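Local coordinates for phosphate-binding protein PstS 2 (Streptococcus pneumoniae, PDB 4H1X) that probably captures phosphate outside the cell membrane as the solute-binding lipoprotein of the PstSACB ABC transporter, which imports phosphate, at residues V80-I85 against G231-V236. Sequence-based numbering, arbitrary orientation.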
loop_
_atom_site.group_PDB
_atom_site.type_symbol
_atom_site.label_atom_id
_atom_site.label_comp_id
_atom_site.label_asym_id
_atom_site.label_seq_id
_atom_site.Cartn_x
_atom_site.Cartn_y
_atom_site.Cartn_z
ATOM N N VAL A 80 -6.668 17.364 -8.086
ATOM C CA VAL A 80 -7.863 16.602 -7.714
ATOM C C VAL A 80 -8.186 16.921 -6.243
ATOM O O VAL A 80 -7.350 17.501 -5.530
ATOM C CB VAL A 80 -7.728 15.071 -7.956
ATOM C CG1 VAL A 80 -7.512 14.715 -9.432
ATOM C CG2 VAL A 80 -6.640 14.467 -7.079
ATOM N N LYS A 81 -9.358 16.483 -5.774
ATOM C CA LYS A 81 -9.757 16.720 -4.387
ATOM C C LYS A 81 -9.965 15.388 -3.640
ATOM O O LYS A 81 -10.746 14.561 -4.095
ATOM C CB LYS A 81 -11.034 17.553 -4.353
ATOM C CG LYS A 81 -11.523 17.825 -2.932
ATOM C CD LYS A 81 -12.605 18.881 -2.864
ATOM C CE LYS A 81 -13.968 18.356 -3.182
ATOM N NZ LYS A 81 -15.020 19.381 -2.903
ATOM N N ALA A 82 -9.291 15.192 -2.509
ATOM C CA ALA A 82 -9.488 13.975 -1.706
ATOM C C ALA A 82 -10.754 14.140 -0.853
ATOM O O ALA A 82 -10.942 15.173 -0.179
ATOM C CB ALA A 82 -8.280 13.681 -0.817
ATOM N N LEU A 83 -11.638 13.125 -0.908
ATOM C CA LEU A 83 -12.837 13.115 -0.082
ATOM C C LEU A 83 -12.480 12.767 1.346
ATOM O O LEU A 83 -11.538 12.008 1.583
ATOM C CB LEU A 83 -13.867 12.081 -0.603
ATOM C CG LEU A 83 -14.537 12.354 -1.957
ATOM C CD1 LEU A 83 -15.454 11.187 -2.356
ATOM C CD2 LEU A 83 -15.321 13.648 -1.946
ATOM N N GLU A 84 -13.253 13.293 2.304
ATOM C CA GLU A 84 -13.105 12.858 3.684
ATOM C C GLU A 84 -13.890 11.539 3.790
ATOM O O GLU A 84 -14.905 11.388 3.100
ATOM C CB GLU A 84 -13.623 13.942 4.656
ATOM C CG GLU A 84 -12.774 15.208 4.595
ATOM C CD GLU A 84 -13.138 16.287 5.597
ATOM O OE1 GLU A 84 -14.214 16.181 6.231
ATOM O OE2 GLU A 84 -12.348 17.249 5.736
ATOM N N ILE A 85 -13.412 10.579 4.593
ATOM C CA ILE A 85 -14.121 9.304 4.757
ATOM C C ILE A 85 -14.521 9.195 6.220
ATOM O O ILE A 85 -13.659 9.262 7.106
ATOM C CB ILE A 85 -13.318 8.084 4.239
ATOM C CG1 ILE A 85 -13.245 8.099 2.706
ATOM C CG2 ILE A 85 -13.949 6.769 4.708
ATOM C CD1 ILE A 85 -12.056 8.682 2.175
ATOM N N GLY A 231 -1.553 4.848 2.803
ATOM C CA GLY A 231 -2.927 5.324 2.823
ATOM C C GLY A 231 -3.448 5.367 1.395
ATOM O O GLY A 231 -2.663 5.433 0.432
ATOM N N ILE A 232 -4.766 5.285 1.247
ATOM C CA ILE A 232 -5.441 5.374 -0.044
ATOM C C ILE A 232 -6.386 6.579 0.021
ATOM O O ILE A 232 -7.176 6.694 0.959
ATOM C CB ILE A 232 -6.169 4.059 -0.420
ATOM C CG1 ILE A 232 -5.164 2.891 -0.633
ATOM C CG2 ILE A 232 -7.072 4.257 -1.659
ATOM C CD1 ILE A 232 -5.796 1.496 -0.613
ATOM N N ALA A 233 -6.256 7.492 -0.930
ATOM C CA ALA A 233 -7.117 8.665 -1.048
ATOM C C ALA A 233 -8.174 8.388 -2.097
ATOM O O ALA A 233 -7.851 7.846 -3.174
ATOM C CB ALA A 233 -6.294 9.891 -1.455
ATOM N N VAL A 234 -9.407 8.752 -1.797
ATOM C CA VAL A 234 -10.532 8.684 -2.736
ATOM C C VAL A 234 -10.638 10.074 -3.302
ATOM O O VAL A 234 -10.843 11.035 -2.538
ATOM C CB VAL A 234 -11.841 8.194 -2.079
ATOM C CG1 VAL A 234 -12.976 8.213 -3.099
ATOM C CG2 VAL A 234 -11.665 6.794 -1.504
ATOM N N VAL A 235 -10.472 10.204 -4.608
ATOM C CA VAL A 235 -10.362 11.521 -5.207
ATOM C C VAL A 235 -11.485 11.799 -6.216
ATOM O O VAL A 235 -11.921 10.907 -6.955
ATOM C CB VAL A 235 -8.959 11.728 -5.866
ATOM C CG1 VAL A 235 -7.856 11.839 -4.806
ATOM C CG2 VAL A 235 -8.617 10.620 -6.884
ATOM N N VAL A 236 -11.914 13.053 -6.240
ATOM C CA VAL A 236 -12.937 13.590 -7.130
ATOM C C VAL A 236 -12.369 14.826 -7.845
ATOM O O VAL A 236 -11.293 15.313 -7.492
ATOM C CB VAL A 236 -14.262 13.927 -6.377
ATOM C CG1 VAL A 236 -14.880 12.678 -5.748
ATOM C CG2 VAL A 236 -14.056 15.037 -5.336
HETATM O O HOH W 1 -9.695 10.160 0.626
#
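Val234 O is gripped twice: Leu83 N donates a nearly straight hydrogen bond of 2.8 Å, and Ala82 CA adds a CA-H...O contact at 3.3 Å. Lys81 and Val236 form an antiparallel hydrogen-bonded pair, with Lys81 N to Val236 O at 2.8 Å and Val236 N to Lys81 O at 2.9 Å; Ala82 and Val235 follow as a non-hydrogen-bonded pair. At Leu83 the strands begin to part: a water links Leu83 O to Val234 N, donating to the first and accepting from the second. In this two-domain periplasmic-binding-protein fold, strand 223-236 runs antiparallel to both strand 81-85 and strand 67-72. Beta-branched Val234, Val235 and Val236 favour its extended backbone. Leu83, longer and branched at its tip, turns CG anti to its carbonyl carbon (chi1 -68°) and crosses Val236 at about a right angle, CD1 lying 3.7 Å from Val236 CG1 and also touching Val234 CG1. Beside small Ala82, Val80 CG2 meets Val235 CG1 at 3.7 Å, and helix 54-63 packs on both valines. The aliphatic chain of Lys81 passes Val236, Lys81 CE 4.0 Å from Val236 CG2, before NZ hydrogen-bonds to the backbone carbonyl oxygens of Asn240 and Ala242.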